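Local coordinates for alginate lyase (Paenibacillus sp. FPU-7, PDB 6KFN), which probably cleaves the uronic acid polymer alginate by beta-elimination, acting as a polysaccharide lyase with a right-handed parallel beta-helix fold, at residues N60-S65 with T85-T90; I149-D154 with E182-K187; F214-G219 with Q242-V247. One frame throughout, in Å; residues are numbered along the deposited sequence.

Interaction 1. Residues N60-S65 with T85-T90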
loop_
_atom_site.group_PDB
_atom_site.type_symbol
_atom_site.label_atom_id
_atom_site.label_comp_id
_atom_site.label_asym_id
_atom_site.label_seq_id
_atom_site.Cartn_x
_atom_site.Cartn_y
_atom_site.Cartn_z
ATOM N N ASN A 60 -18.163 11.341 9.474
ATOM C CA ASN A 60 -17.031 11.705 10.318
ATOM C C ASN A 60 -16.407 10.386 10.737
ATOM O O ASN A 60 -16.632 9.919 11.864
ATOM C CB ASN A 60 -17.520 12.472 11.546
ATOM C CG ASN A 60 -16.427 13.231 12.247
ATOM O OD1 ASN A 60 -15.266 13.177 11.876
ATOM N ND2 ASN A 60 -16.811 13.992 13.255
ATOM N N PRO A 61 -15.647 9.736 9.852
ATOM C CA PRO A 61 -15.151 8.377 10.143
ATOM C C PRO A 61 -14.424 8.289 11.470
ATOM O O PRO A 61 -13.676 9.185 11.854
ATOM C CB PRO A 61 -14.206 8.087 8.980
ATOM C CG PRO A 61 -14.754 8.946 7.861
ATOM C CD PRO A 61 -15.229 10.204 8.522
ATOM N N ALA A 62 -14.575 7.137 12.138
ATOM C CA ALA A 62 -13.731 6.809 13.269
ATOM C C ALA A 62 -12.261 6.806 12.858
ATOM O O ALA A 62 -11.916 6.443 11.732
ATOM C CB ALA A 62 -14.138 5.442 13.822
ATOM N N VAL A 63 -11.407 7.159 13.810
ATOM C CA VAL A 63 -9.970 7.270 13.615
ATOM C C VAL A 63 -9.249 6.302 14.538
ATOM O O VAL A 63 -9.493 6.302 15.747
ATOM C CB VAL A 63 -9.460 8.685 13.921
ATOM C CG1 VAL A 63 -7.945 8.778 13.705
ATOM C CG2 VAL A 63 -10.183 9.744 13.077
ATOM N N LEU A 64 -8.347 5.488 13.974
ATOM C CA LEU A 64 -7.397 4.726 14.755
ATOM C C LEU A 64 -6.075 5.484 14.756
ATOM O O LEU A 64 -5.457 5.664 13.716
ATOM C CB LEU A 64 -7.172 3.314 14.196
ATOM C CG LEU A 64 -8.400 2.455 13.977
ATOM C CD1 LEU A 64 -7.980 1.054 13.581
ATOM C CD2 LEU A 64 -9.278 2.426 15.190
ATOM N N SER A 65 -5.678 5.981 15.942
ATOM C CA SER A 65 -4.434 6.717 16.072
ATOM C C SER A 65 -3.437 5.949 16.923
ATOM O O SER A 65 -3.817 5.404 17.973
ATOM C CB SER A 65 -4.666 8.052 16.726
ATOM O OG SER A 65 -3.432 8.767 16.826
ATOM N N THR A 85 -12.941 -1.350 7.124
ATOM C CA THR A 85 -13.769 -0.544 6.241
ATOM C C THR A 85 -14.034 0.831 6.824
ATOM O O THR A 85 -14.507 0.964 7.950
ATOM C CB THR A 85 -15.116 -1.260 5.992
ATOM O OG1 THR A 85 -14.840 -2.576 5.527
ATOM C CG2 THR A 85 -15.946 -0.494 5.001
ATOM N N GLY A 86 -13.812 1.864 6.003
ATOM C CA GLY A 86 -14.309 3.183 6.329
ATOM C C GLY A 86 -13.616 3.898 7.443
ATOM O O GLY A 86 -14.168 4.837 7.980
ATOM N N LEU A 87 -12.415 3.535 7.790
ATOM C CA LEU A 87 -11.685 4.090 8.912
ATOM C C LEU A 87 -10.565 5.013 8.451
ATOM O O LEU A 87 -9.997 4.846 7.377
ATOM C CB LEU A 87 -11.060 2.950 9.718
ATOM C CG LEU A 87 -12.091 2.028 10.401
ATOM C CD1 LEU A 87 -11.428 0.769 10.913
ATOM C CD2 LEU A 87 -12.727 2.725 11.547
ATOM N N LYS A 88 -10.226 5.931 9.327
ATOM C CA LYS A 88 -8.988 6.697 9.230
ATOM C C LYS A 88 -7.929 6.047 10.112
ATOM O O LYS A 88 -8.248 5.530 11.201
ATOM C CB LYS A 88 -9.239 8.142 9.676
ATOM C CG LYS A 88 -10.185 8.909 8.792
ATOM C CD LYS A 88 -10.529 10.309 9.308
ATOM C CE LYS A 88 -11.300 11.121 8.343
ATOM N NZ LYS A 88 -11.565 12.467 8.944
ATOM N N MET A 89 -6.679 6.086 9.667
ATOM C CA MET A 89 -5.548 5.571 10.423
ATOM C C MET A 89 -4.439 6.622 10.389
ATOM O O MET A 89 -4.072 7.092 9.311
ATOM C CB MET A 89 -4.981 4.250 9.856
ATOM C CG MET A 89 -5.807 2.985 10.065
ATOM S SD MET A 89 -7.118 2.802 8.879
ATOM C CE MET A 89 -7.759 1.169 9.411
ATOM N N THR A 90 -3.905 6.965 11.549
ATOM C CA THR A 90 -2.929 8.024 11.639
ATOM C C THR A 90 -2.025 7.850 12.834
ATOM O O THR A 90 -2.261 7.025 13.713
ATOM C CB THR A 90 -3.673 9.374 11.682
ATOM O OG1 THR A 90 -2.763 10.453 11.460
ATOM C CG2 THR A 90 -4.380 9.644 12.999
HETATM O O HOH W 1 -13.296 11.815 11.163
#

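Interaction 2. Residues I149-D154 with E182-K187. With NA (sodium ion), chain B.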
loop_
_atom_site.group_PDB
_atom_site.type_symbol
_atom_site.label_atom_id
_atom_site.label_comp_id
_atom_site.label_asym_id
_atom_site.label_seq_id
_atom_site.Cartn_x
_atom_site.Cartn_y
_atom_site.Cartn_z
ATOM N N ILE A 149 2.525 2.273 -0.103
ATOM C CA ILE A 149 2.240 0.857 0.030
ATOM C C ILE A 149 3.552 0.099 -0.256
ATOM O O ILE A 149 4.221 0.351 -1.262
ATOM C CB ILE A 149 1.127 0.385 -0.909
ATOM C CG1 ILE A 149 -0.134 1.238 -0.698
ATOM C CG2 ILE A 149 0.857 -1.098 -0.716
ATOM C CD1 ILE A 149 -1.247 0.946 -1.665
ATOM N N TYR A 150 3.868 -0.831 0.628
ATOM C CA TYR A 150 5.124 -1.589 0.612
ATOM C C TYR A 150 4.725 -3.064 0.588
ATOM O O TYR A 150 4.008 -3.524 1.483
ATOM C CB TYR A 150 5.914 -1.230 1.854
ATOM C CG TYR A 150 7.352 -1.644 1.919
ATOM C CD1 TYR A 150 7.764 -2.955 1.912
ATOM C CD2 TYR A 150 8.296 -0.691 2.159
ATOM C CE1 TYR A 150 9.094 -3.309 2.103
ATOM C CE2 TYR A 150 9.647 -1.038 2.345
ATOM C CZ TYR A 150 10.026 -2.351 2.299
ATOM O OH TYR A 150 11.324 -2.697 2.560
ATOM N N VAL A 151 5.122 -3.778 -0.470
ATOM C CA VAL A 151 4.688 -5.158 -0.665
ATOM C C VAL A 151 5.893 -6.078 -0.519
ATOM O O VAL A 151 6.789 -6.055 -1.359
ATOM C CB VAL A 151 3.997 -5.348 -2.023
ATOM C CG1 VAL A 151 3.296 -6.714 -2.060
ATOM C CG2 VAL A 151 3.025 -4.216 -2.361
ATOM N N GLY A 152 5.911 -6.904 0.536
ATOM C CA GLY A 152 6.985 -7.848 0.773
ATOM C C GLY A 152 8.126 -7.279 1.577
ATOM O O GLY A 152 7.970 -6.359 2.372
ATOM N N SER A 153 9.293 -7.909 1.385
ATOM C CA SER A 153 10.492 -7.590 2.124
ATOM C C SER A 153 11.694 -7.551 1.198
ATOM O O SER A 153 11.841 -8.340 0.261
ATOM C CB SER A 153 10.768 -8.642 3.206
ATOM O OG SER A 153 9.762 -8.657 4.189
ATOM N N ASP A 154 12.617 -6.629 1.486
ATOM C CA ASP A 154 13.930 -6.614 0.854
ATOM C C ASP A 154 14.644 -7.949 1.088
ATOM O O ASP A 154 14.447 -8.605 2.126
ATOM C CB ASP A 154 14.756 -5.467 1.485
ATOM C CG ASP A 154 16.110 -5.256 0.867
ATOM O OD1 ASP A 154 16.199 -4.591 -0.195
ATOM O OD2 ASP A 154 17.085 -5.755 1.468
ATOM N N GLU A 182 8.451 5.849 -2.701
ATOM C CA GLU A 182 7.553 5.455 -3.778
ATOM C C GLU A 182 6.125 5.392 -3.267
ATOM O O GLU A 182 5.854 4.995 -2.138
ATOM C CB GLU A 182 7.892 4.077 -4.366
ATOM C CG GLU A 182 9.262 3.952 -4.994
ATOM C CD GLU A 182 10.364 3.552 -4.046
ATOM O OE1 GLU A 182 10.176 3.465 -2.834
ATOM O OE2 GLU A 182 11.486 3.298 -4.635
ATOM N N HIS A 183 5.184 5.692 -4.155
ATOM C CA HIS A 183 3.787 5.404 -3.848
ATOM C C HIS A 183 3.578 3.932 -3.598
ATOM O O HIS A 183 2.863 3.561 -2.661
ATOM C CB HIS A 183 2.870 5.965 -4.944
ATOM C CG HIS A 183 2.806 7.446 -4.891
ATOM N ND1 HIS A 183 1.829 8.161 -5.558
ATOM C CD2 HIS A 183 3.519 8.334 -4.149
ATOM C CE1 HIS A 183 2.025 9.441 -5.289
ATOM N NE2 HIS A 183 3.040 9.578 -4.458
ATOM N N ILE A 184 4.189 3.078 -4.424
ATOM C CA ILE A 184 4.103 1.640 -4.264
ATOM C C ILE A 184 5.497 1.061 -4.528
ATOM O O ILE A 184 6.084 1.302 -5.577
ATOM C CB ILE A 184 3.089 0.976 -5.176
ATOM C CG1 ILE A 184 1.717 1.673 -5.041
ATOM C CG2 ILE A 184 2.975 -0.518 -4.877
ATOM C CD1 ILE A 184 0.727 1.298 -6.080
ATOM N N ASP A 185 6.005 0.294 -3.555
ATOM C CA ASP A 185 7.300 -0.393 -3.673
ATOM C C ASP A 185 7.008 -1.878 -3.583
ATOM O O ASP A 185 6.561 -2.351 -2.542
ATOM C CB ASP A 185 8.252 0.095 -2.603
ATOM C CG ASP A 185 9.684 -0.348 -2.796
ATOM O OD1 ASP A 185 9.970 -1.022 -3.769
ATOM O OD2 ASP A 185 10.527 0.060 -1.938
ATOM N N ILE A 186 7.182 -2.584 -4.711
ATOM C CA ILE A 186 6.858 -4.009 -4.824
ATOM C C ILE A 186 8.175 -4.772 -4.710
ATOM O O ILE A 186 8.999 -4.700 -5.625
ATOM C CB ILE A 186 6.140 -4.295 -6.141
ATOM C CG1 ILE A 186 4.850 -3.482 -6.250
ATOM C CG2 ILE A 186 5.879 -5.786 -6.272
ATOM C CD1 ILE A 186 4.147 -3.570 -7.583
ATOM N N LYS A 187 8.396 -5.465 -3.601
ATOM C CA LYS A 187 9.696 -6.048 -3.352
ATOM C C LYS A 187 9.952 -7.346 -4.107
ATOM O O LYS A 187 9.055 -8.134 -4.438
ATOM C CB LYS A 187 9.881 -6.319 -1.856
ATOM C CG LYS A 187 9.902 -5.040 -1.025
ATOM C CD LYS A 187 11.063 -4.134 -1.465
ATOM C CE LYS A 187 11.267 -2.879 -0.692
ATOM N NZ LYS A 187 12.286 -1.967 -1.274
HETATM NA NA NA B . 11.498 2.192 -1.146
HETATM O O HOH W 2 13.597 -1.803 0.910
HETATM O O HOH W 3 14.269 -3.759 -2.404
HETATM O O HOH W 4 13.034 2.190 -2.954
HETATM O O HOH W 5 12.924 0.794 0.240
HETATM O O HOH W 6 12.711 4.160 -0.507
#

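Interaction 3. Residues F214-G219 with Q242-V247. With NA (sodium ion), chain C.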
loop_
_atom_site.group_PDB
_atom_site.type_symbol
_atom_site.label_atom_id
_atom_site.label_comp_id
_atom_site.label_asym_id
_atom_site.label_seq_id
_atom_site.Cartn_x
_atom_site.Cartn_y
_atom_site.Cartn_z
ATOM N N PHE A 214 6.938 6.733 -9.165
ATOM C CA PHE A 214 5.675 6.374 -8.521
ATOM C C PHE A 214 5.695 4.950 -7.971
ATOM O O PHE A 214 5.202 4.682 -6.880
ATOM C CB PHE A 214 4.478 6.508 -9.467
ATOM C CG PHE A 214 4.295 7.847 -10.142
ATOM C CD1 PHE A 214 4.121 9.031 -9.414
ATOM C CD2 PHE A 214 4.255 7.917 -11.523
ATOM C CE1 PHE A 214 3.936 10.236 -10.084
ATOM C CE2 PHE A 214 4.058 9.114 -12.171
ATOM C CZ PHE A 214 3.894 10.277 -11.457
ATOM N N ILE A 215 6.190 4.031 -8.813
ATOM C CA ILE A 215 6.234 2.621 -8.480
ATOM C C ILE A 215 7.634 2.116 -8.814
ATOM O O ILE A 215 8.204 2.474 -9.854
ATOM C CB ILE A 215 5.188 1.783 -9.276
ATOM C CG1 ILE A 215 3.788 2.385 -9.091
ATOM C CG2 ILE A 215 5.244 0.321 -8.832
ATOM C CD1 ILE A 215 2.690 1.649 -9.841
ATOM N N ASP A 216 8.179 1.272 -7.947
ATOM C CA ASP A 216 9.356 0.462 -8.257
ATOM C C ASP A 216 8.925 -0.994 -8.149
ATOM O O ASP A 216 8.382 -1.396 -7.127
ATOM C CB ASP A 216 10.528 0.748 -7.334
ATOM C CG ASP A 216 11.853 0.174 -7.817
ATOM O OD1 ASP A 216 11.919 -0.273 -8.989
ATOM O OD2 ASP A 216 12.808 0.214 -7.009
ATOM N N VAL A 217 9.165 -1.746 -9.222
ATOM C CA VAL A 217 8.764 -3.152 -9.316
ATOM C C VAL A 217 10.012 -4.009 -9.222
ATOM O O VAL A 217 10.829 -4.024 -10.147
ATOM C CB VAL A 217 8.017 -3.474 -10.605
ATOM C CG1 VAL A 217 7.593 -4.934 -10.593
ATOM C CG2 VAL A 217 6.829 -2.550 -10.806
ATOM N N LYS A 218 10.152 -4.657 -8.102
ATOM C CA LYS A 218 11.235 -5.633 -7.880
ATOM C C LYS A 218 10.742 -7.096 -7.773
ATOM O O LYS A 218 11.475 -8.159 -7.802
ATOM C CB LYS A 218 12.068 -5.246 -6.667
ATOM C CG LYS A 218 13.016 -4.110 -6.981
ATOM C CD LYS A 218 13.415 -3.328 -5.789
ATOM C CE LYS A 218 12.230 -2.525 -5.363
ATOM N NZ LYS A 218 12.595 -1.261 -4.678
ATOM N N GLY A 219 9.388 -7.268 -7.596
ATOM C CA GLY A 219 8.754 -8.573 -7.643
ATOM C C GLY A 219 8.484 -9.007 -9.072
ATOM O O GLY A 219 8.843 -8.324 -10.031
ATOM N N GLN A 242 9.595 2.112 -12.523
ATOM C CA GLN A 242 10.862 1.419 -12.682
ATOM C C GLN A 242 10.687 -0.056 -12.399
ATOM O O GLN A 242 9.771 -0.461 -11.674
ATOM C CB GLN A 242 11.925 1.991 -11.734
ATOM C CG GLN A 242 12.222 3.456 -12.014
ATOM C CD GLN A 242 13.104 4.111 -10.992
ATOM O OE1 GLN A 242 13.333 3.590 -9.895
ATOM N NE2 GLN A 242 13.581 5.294 -11.311
ATOM N N VAL A 243 11.597 -0.849 -12.965
ATOM C CA VAL A 243 11.708 -2.270 -12.673
ATOM C C VAL A 243 13.188 -2.532 -12.379
ATOM O O VAL A 243 14.046 -2.058 -13.131
ATOM C CB VAL A 243 11.208 -3.167 -13.829
ATOM C CG1 VAL A 243 10.995 -4.597 -13.358
ATOM C CG2 VAL A 243 9.925 -2.624 -14.456
ATOM N N HIS A 244 13.481 -3.242 -11.296
ATOM C CA HIS A 244 14.868 -3.536 -10.899
ATOM C C HIS A 244 14.996 -4.987 -10.526
ATOM O O HIS A 244 14.042 -5.598 -10.032
ATOM C CB HIS A 244 15.297 -2.687 -9.685
ATOM C CG HIS A 244 15.476 -1.234 -9.946
ATOM N ND1 HIS A 244 14.475 -0.296 -9.765
ATOM C CD2 HIS A 244 16.573 -0.542 -10.323
ATOM C CE1 HIS A 244 14.968 0.914 -10.033
ATOM N NE2 HIS A 244 16.227 0.781 -10.373
ATOM N N VAL A 245 16.231 -5.511 -10.697
ATOM C CA VAL A 245 16.597 -6.864 -10.303
ATOM C C VAL A 245 17.490 -6.807 -9.065
ATOM O O VAL A 245 18.671 -6.459 -9.159
ATOM C CB VAL A 245 17.314 -7.582 -11.460
ATOM C CG1 VAL A 245 17.614 -9.018 -11.063
ATOM C CG2 VAL A 245 16.473 -7.553 -12.725
ATOM N N GLN A 246 16.944 -7.179 -7.916
ATOM C CA GLN A 246 17.703 -7.255 -6.683
ATOM C C GLN A 246 18.301 -8.618 -6.432
ATOM O O GLN A 246 19.292 -8.735 -5.684
ATOM C CB GLN A 246 16.798 -6.892 -5.504
ATOM C CG GLN A 246 16.246 -5.504 -5.559
ATOM C CD GLN A 246 17.262 -4.414 -5.920
ATOM O OE1 GLN A 246 17.345 -3.948 -7.070
ATOM N NE2 GLN A 246 18.068 -4.065 -4.942
ATOM N N VAL A 247 17.678 -9.653 -6.998
ATOM C CA VAL A 247 18.061 -11.051 -6.907
ATOM C C VAL A 247 17.788 -11.613 -8.285
ATOM O O VAL A 247 16.748 -11.292 -8.878
ATOM C CB VAL A 247 17.198 -11.794 -5.837
ATOM C CG1 VAL A 247 17.533 -13.280 -5.836
ATOM C CG2 VAL A 247 17.379 -11.181 -4.484
HETATM NA NA NA C . 14.220 4.402 -7.841
HETATM O O HOH W 7 14.490 2.335 -6.712
HETATM O O HOH W 8 14.174 -7.568 -8.107
HETATM O O HOH W 9 11.964 4.590 -7.148
HETATM O O HOH W 10 16.469 4.244 -8.542
#

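Interaction 1. Residues N60-S65 with T85-T90
The puckered pyrrolidine ring of Pro61 meets residues 85-90 through three of its carbons. CB rests 3.4 Å from the carbonyl O of Gly86. CG and CD lie against CE of Lys88, whose extended chain crosses the ring obliquely. The flat amide of Asn60 reaches Lys88 through a water. Water 1 donates to Asn60 OD1 and to the carbonyl O of Pro61. The same water accepts a hydrogen bond from Lys88 NZ at 2.9 Å. The ammonium group is thus tied to both oxygens by one shared molecule.

Beyond Pro61 the two segments run as neighbouring parallel strands of a right-handed beta-helix. Lys88 N donates to Ala62 O at 3.0 Å, almost in line. Leu64 then gives its N-H to Lys88 O at 2.8 Å, with the donor tilted 26° from that carbonyl plane. Leu64 O accepts from Thr90 N at 3.0 Å.

Side chains alternate between the two faces. Val63, Ser65, Lys88 and Thr90 share one. Val63 holds CG1 opposite its backbone N (chi1 -180°), which sets CG1 3.7 Å from Thr90 CG2. Its other branch, CG2, touches Lys88 CD at 3.8 Å. The hydroxyl of Thr90 is bound to Tyr112 O on the next strand. Leu64 and Met89 lie on the other face. Just before the strands, Ala62 CB packs on Leu87 CD2 at 3.8 Å, and Leu29 also touches Ala62, Leu64 and Leu87.

The chemistry is therefore divided. Backbone hydrogen bonds set the pairing of the two strands, aliphatic carbons fill one side, and on the other the lysine packs its methylenes on Pro61 and Val63 while its charged end binds water.

Interaction 2. Residues I149-D154 with E182-K187
Lys187 crosses Tyr150 at a slant, and four acceptors lie within reach of the three protons on its NZ. They are Asp185 OD2, which forms a salt bridge with it at 2.8 Å, and waters 2, 3 and 5. Water 5 is the farthest, 3.2 Å from Lys187 NZ, and the four cannot each have a proton of their own at once. Water 2 also bonds to Tyr150 OH, so it joins the two side chains. The lysine chain bends at its second torsion (chi2 -60°), which lays CE beside the phenol end of the tyrosine. CE comes within 3.3 Å of Tyr150 OH, and CG is 3.7 Å from Tyr150 CE1.

Asp185 OD2 is shared in turn. It binds a sodium ion at 2.5 Å, while the lysine reaches it from 40° above the carboxylate plane. Glu182 OE1 binds the same ion at 2.5 Å. Waters 4, 5 and 6 and Glu147 complete the site. Water 5 touches both the sodium ion and Lys187 NZ, and water 4 donates to the second carboxylate oxygen of Glu182. Asp185 OD1 is occupied by Lys218.

The backbones pair as parallel strands. Asp185 N donates to Ile149 O and Val151 N to Asp185 O. Lys187 N closes the run on Val151 O at 2.8 Å. On the face away from Tyr150 and Asp185, Val151 CG2 meets Ile186 CG1 at 4.4 Å.

Ile149 and Ile184 carry that apolar face onto Ile170 and Ile175 inside the beta-helix. Strand 149-151 is flanked on its far side by strand 119-122, where the His120 ring meets Tyr150. On its other side in the sheet, strand 184-186 is flanked by strand 215-217.

Interaction 3. Residues F214-G219 with Q242-V247
His244 ND1 donates to Asp216 OD1 at 2.7 Å, across two successive turns of the right-handed parallel beta-helix. The acceptor lies in the plane of the imidazole, at its edge. The proton arrives on the syn side of the carboxylate, and the two planes stand 81° apart. Asp216 CG lies opposite its own backbone N (chi1 -167°), which brings the carboxylate up beside the ring.

The second oxygen, Asp216 OD2, has its own partners. Lys218 NZ forms a salt bridge to it at 2.8 Å in the conformer described, one of two. Water 7 also donates to OD2, and it is a ligand of a sodium ion. Asp216 is therefore a second-shell residue of that metal site. Gln242 OE1 binds the ion directly at 2.4 Å, with waters 9 and 10, Asp212 and the carbonyl O of Tyr210. Asp239 takes the N-H of Gln242 NE2, which, with the sodium ion on OE1, probably sets which way the amide faces. With an alanine here instead of Asp216, His244 would probably be freer to turn, and Lys218 and water 7 would each lose a partner.

Further out, the backbone sets the spacing. Gln242 N donates to Ile215 O, Val217 N to Gln242 O at 2.8 Å, and His244 N to Val217 O at 3.0 Å. On the other face Val217 CB packs on Val243 CG1, and both valines touch Phe256. Past the strands, water 8 donates to Lys218 O and to His244 O, and it accepts from Gln246 N at 2.8 Å.

Overall arrangement
Interactions 2 and 3 lie on one parallel sheet of the beta-helix, with centres about 9 Å apart. Strands 184-186 and 215-217 are neighbours, and Ile186 O lies 2.7 Å from Lys218 N, a probable hydrogen bond. A polar chain crosses between them: Lys218 NZ meets Asp185 OD1 at 2.8 Å and so links the surroundings of both sodium ions. This charged face may border the alginate-binding groove, as in related beta-helical lyases. Interaction 1 belongs to another face, nearer the N-terminal end. Its centre is about 23 Å from that of interaction 2 and about 31 Å from that of interaction 3, and it touches neither.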